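Local coordinates for methyl-CpG-binding domain protein 1 (Homo sapiens, PDB 5W9Q), which represses transcription from methylated CpG-island promoters and, through its third CXXC-type zinc finger, binds DNA containing unmethylated CpG dinucleotides, at residues G11-C16 with R47-F52. Residues are numbered along the deposited sequence; the frame is centred on the assembly and turned at random.
Sequences GACAAC and RQCLQF. With ZN (zinc ion), chain H.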
ATOM      1  N   GLY A  11      -0.802   6.717  11.226  1.00 63.37           N
ATOM      2  CA  GLY A  11      -2.031   6.253  11.817  1.00 66.61           C
ATOM      3  C   GLY A  11      -3.180   7.220  11.697  1.00 71.67           C
ATOM      4  O   GLY A  11      -4.271   6.868  12.093  1.00 75.67           O
ATOM      5  N   ALA A  12      -2.939   8.424  11.151  1.00 72.16           N
ATOM      6  CA  ALA A  12      -3.914   9.524  11.172  1.00 78.43           C
ATOM      7  C   ALA A  12      -3.964  10.276   9.823  1.00 76.39           C
ATOM      8  O   ALA A  12      -4.277  11.460   9.780  1.00 81.50           O
ATOM      9  CB  ALA A  12      -3.542  10.478  12.286  1.00 85.01           C
ATOM     10  N   CYS A  13      -3.609   9.586   8.742  1.00 69.26           N
ATOM     11  CA  CYS A  13      -3.750  10.104   7.387  1.00 67.52           C
ATOM     12  C   CYS A  13      -4.758   9.198   6.700  1.00 65.37           C
ATOM     13  O   CYS A  13      -5.133   8.137   7.236  1.00 64.52           O
ATOM     14  CB  CYS A  13      -2.398  10.151   6.676  1.00 62.57           C
ATOM     15  SG  CYS A  13      -1.707   8.559   6.147  1.00 54.24           S
ATOM     16  N   ALA A  14      -5.225   9.619   5.520  1.00 65.40           N
ATOM     17  CA  ALA A  14      -6.359   8.938   4.870  1.00 65.71           C
ATOM     18  C   ALA A  14      -5.906   7.582   4.398  1.00 58.95           C
ATOM     19  O   ALA A  14      -6.696   6.660   4.359  1.00 58.57           O
ATOM     20  CB  ALA A  14      -6.918   9.757   3.702  1.00 68.45           C
ATOM     21  N   ALA A  15      -4.630   7.467   4.039  1.00 54.46           N
ATOM     22  CA  ALA A  15      -4.049   6.134   3.729  1.00 49.50           C
ATOM     23  C   ALA A  15      -4.022   5.173   4.924  1.00 50.25           C
ATOM     24  O   ALA A  15      -4.431   4.002   4.791  1.00 48.42           O
ATOM     25  CB  ALA A  15      -2.648   6.271   3.160  1.00 45.29           C
ATOM     26  N   CYS A  16      -3.564   5.655   6.091  1.00 53.71           N
ATOM     27  CA  CYS A  16      -3.486   4.769   7.275  1.00 54.31           C
ATOM     28  C   CYS A  16      -4.901   4.471   7.754  1.00 59.02           C
ATOM     29  O   CYS A  16      -5.160   3.379   8.147  1.00 57.74           O
ATOM     30  CB  CYS A  16      -2.666   5.386   8.414  1.00 56.61           C
ATOM     31  SG  CYS A  16      -0.884   5.483   8.130  1.00 51.87           S
ATOM     32  N   ARG A  47      -3.068   2.572   0.656  1.00 35.61           N
ATOM     33  CA  ARG A  47      -2.750   2.391   2.052  1.00 35.93           C
ATOM     34  C   ARG A  47      -1.318   2.771   2.410  1.00 34.44           C
ATOM     35  O   ARG A  47      -0.881   2.553   3.530  1.00 34.74           O
ATOM     36  CB  ARG A  47      -3.081   0.956   2.468  1.00 35.99           C
ATOM     37  CG  ARG A  47      -4.505   0.512   2.080  1.00 39.58           C
ATOM     38  CD  ARG A  47      -4.788  -0.940   2.449  1.00 40.05           C
ATOM     39  NE  ARG A  47      -5.206  -1.051   3.819  1.00 43.73           N
ATOM     40  CZ  ARG A  47      -5.557  -2.179   4.455  1.00 45.86           C
ATOM     41  NH1 ARG A  47      -6.005  -2.119   5.730  1.00 50.00           N
ATOM     42  NH2 ARG A  47      -5.539  -3.346   3.843  1.00 44.39           N
ATOM     43  N   GLN A  48      -0.551   3.307   1.452  1.00 33.66           N
ATOM     44  CA  GLN A  48       0.801   3.800   1.726  1.00 32.86           C
ATOM     45  C   GLN A  48       0.724   5.119   2.517  1.00 37.23           C
ATOM     46  O   GLN A  48       0.125   6.131   2.045  1.00 38.30           O
ATOM     47  CB  GLN A  48       1.544   3.983   0.436  1.00 31.26           C
ATOM     48  CG  GLN A  48       1.707   2.655  -0.282  1.00 28.74           C
ATOM     49  CD  GLN A  48       2.892   1.824   0.323  1.00 27.34           C
ATOM     50  OE1 GLN A  48       3.614   2.341   1.207  1.00 28.19           O
ATOM     51  NE2 GLN A  48       3.071   0.571  -0.133  1.00 25.40           N
ATOM     52  N   CYS A  49       1.302   5.111   3.715  1.00 38.21           N
ATOM     53  CA  CYS A  49       1.250   6.290   4.586  1.00 42.28           C
ATOM     54  C   CYS A  49       1.806   7.567   3.950  1.00 44.15           C
ATOM     55  O   CYS A  49       2.935   7.580   3.432  1.00 42.97           O
ATOM     56  CB  CYS A  49       2.038   6.007   5.853  1.00 43.58           C
ATOM     57  SG  CYS A  49       1.937   7.418   6.997  1.00 49.30           S
ATOM     58  N   LEU A  50       1.025   8.657   4.028  1.00 48.05           N
ATOM     59  CA  LEU A  50       1.408   9.922   3.400  1.00 51.37           C
ATOM     60  C   LEU A  50       2.574  10.659   4.109  1.00 54.60           C
ATOM     61  O   LEU A  50       3.144  11.627   3.539  1.00 56.58           O
ATOM     62  CB  LEU A  50       0.160  10.873   3.314  1.00 55.88           C
ATOM     63  CG  LEU A  50      -1.058  10.258   2.578  1.00 54.75           C
ATOM     64  CD1 LEU A  50      -2.300  11.079   2.679  1.00 60.95           C
ATOM     65  CD2 LEU A  50      -0.691   9.975   1.122  1.00 51.98           C
ATOM     66  N   GLN A  51       2.871  10.277   5.362  1.00 55.31           N
ATOM     67  CA  GLN A  51       3.961  10.886   6.146  1.00 58.64           C
ATOM     68  C   GLN A  51       5.199   9.931   6.183  1.00 56.20           C
ATOM     69  O   GLN A  51       6.366  10.378   6.043  1.00 58.26           O
ATOM     70  CB  GLN A  51       3.468  11.217   7.563  1.00 63.38           C
ATOM     71  CG  GLN A  51       2.395  12.317   7.676  1.00 68.75           C
ATOM     72  N   PHE A  52       4.958   8.629   6.347  1.00 51.69           N
ATOM     73  CA  PHE A  52       6.067   7.672   6.640  1.00 50.52           C
ATOM     74  C   PHE A  52       6.489   6.774   5.492  1.00 45.64           C
ATOM     75  O   PHE A  52       7.596   6.236   5.547  1.00 46.40           O
ATOM     76  CB  PHE A  52       5.767   6.811   7.886  1.00 51.20           C
ATOM     77  CG  PHE A  52       5.546   7.593   9.171  1.00 57.05           C
ATOM     78  CD1 PHE A  52       5.931   8.940   9.325  1.00 61.70           C
ATOM     79  CD2 PHE A  52       4.988   6.952  10.269  1.00 58.86           C
ATOM     80  CE1 PHE A  52       5.711   9.618  10.501  1.00 67.77           C
ATOM     81  CE2 PHE A  52       4.784   7.636  11.466  1.00 64.82           C
ATOM     82  CZ  PHE A  52       5.145   8.965  11.586  1.00 69.21           C
TER
HETATM   83 ZN    ZN H1002      -0.234   7.719   7.750  1.00 54.62          ZN
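Cys13 and Cys16 meet Cys49 at a zinc ion that ties the start of the CXXC-type finger to its end; Cys10 supplies the fourth thiolate. Followed outward, the Cys13 side chain first lays CB against the CD1 methyl of Leu50, 4.1 Å away. With chi1 at 73°, SG sits between its own backbone N and carbonyl carbon, a rotation that lets one sulfur face the metal, the neighbouring helical turn and the opposite segment. Cys13 SG binds the zinc ion at 2.3 Å, accepts a nearly straight hydrogen bond from Leu50 N across the contact (3.5 Å, 169° at the hydrogen), and takes a second from Cys16 N, a capping bond, with Cys13 at the N-cap of helix 14-17. The Leu50 isobutyl group lies beside this sulfur, its CG 4.0 Å from Cys13 SG. Cys49 reaches the same metal with its sulfur anti to the backbone N (chi1 -177°), and there SG accepts hydrogen bonds from Gln51 N and Phe52 N, while Cys16 SG accepts one from Gly11 N. Next to the metal site, the methyl of Ala15 points at the second segment and packs against the carbonyl of Gln48, with Leu50 CG farther along. Arg47 CA lies 3.6 Å from Ala15 O in a CA-H...O contact. Arg47 NH2 forms a salt bridge with Asp21 OD1, just before Cys22, and Gln48 NE2 bonds Lys43 O, just before Cys44, so this segment is tied to chain flanking ligands of the second zinc site. Backbone N-H groups donating to the thiolates of Cys13, Cys16 and Cys49 would be expected to spread their negative charge and stabilise this tetracysteine site, one of two in a small domain without beta strands.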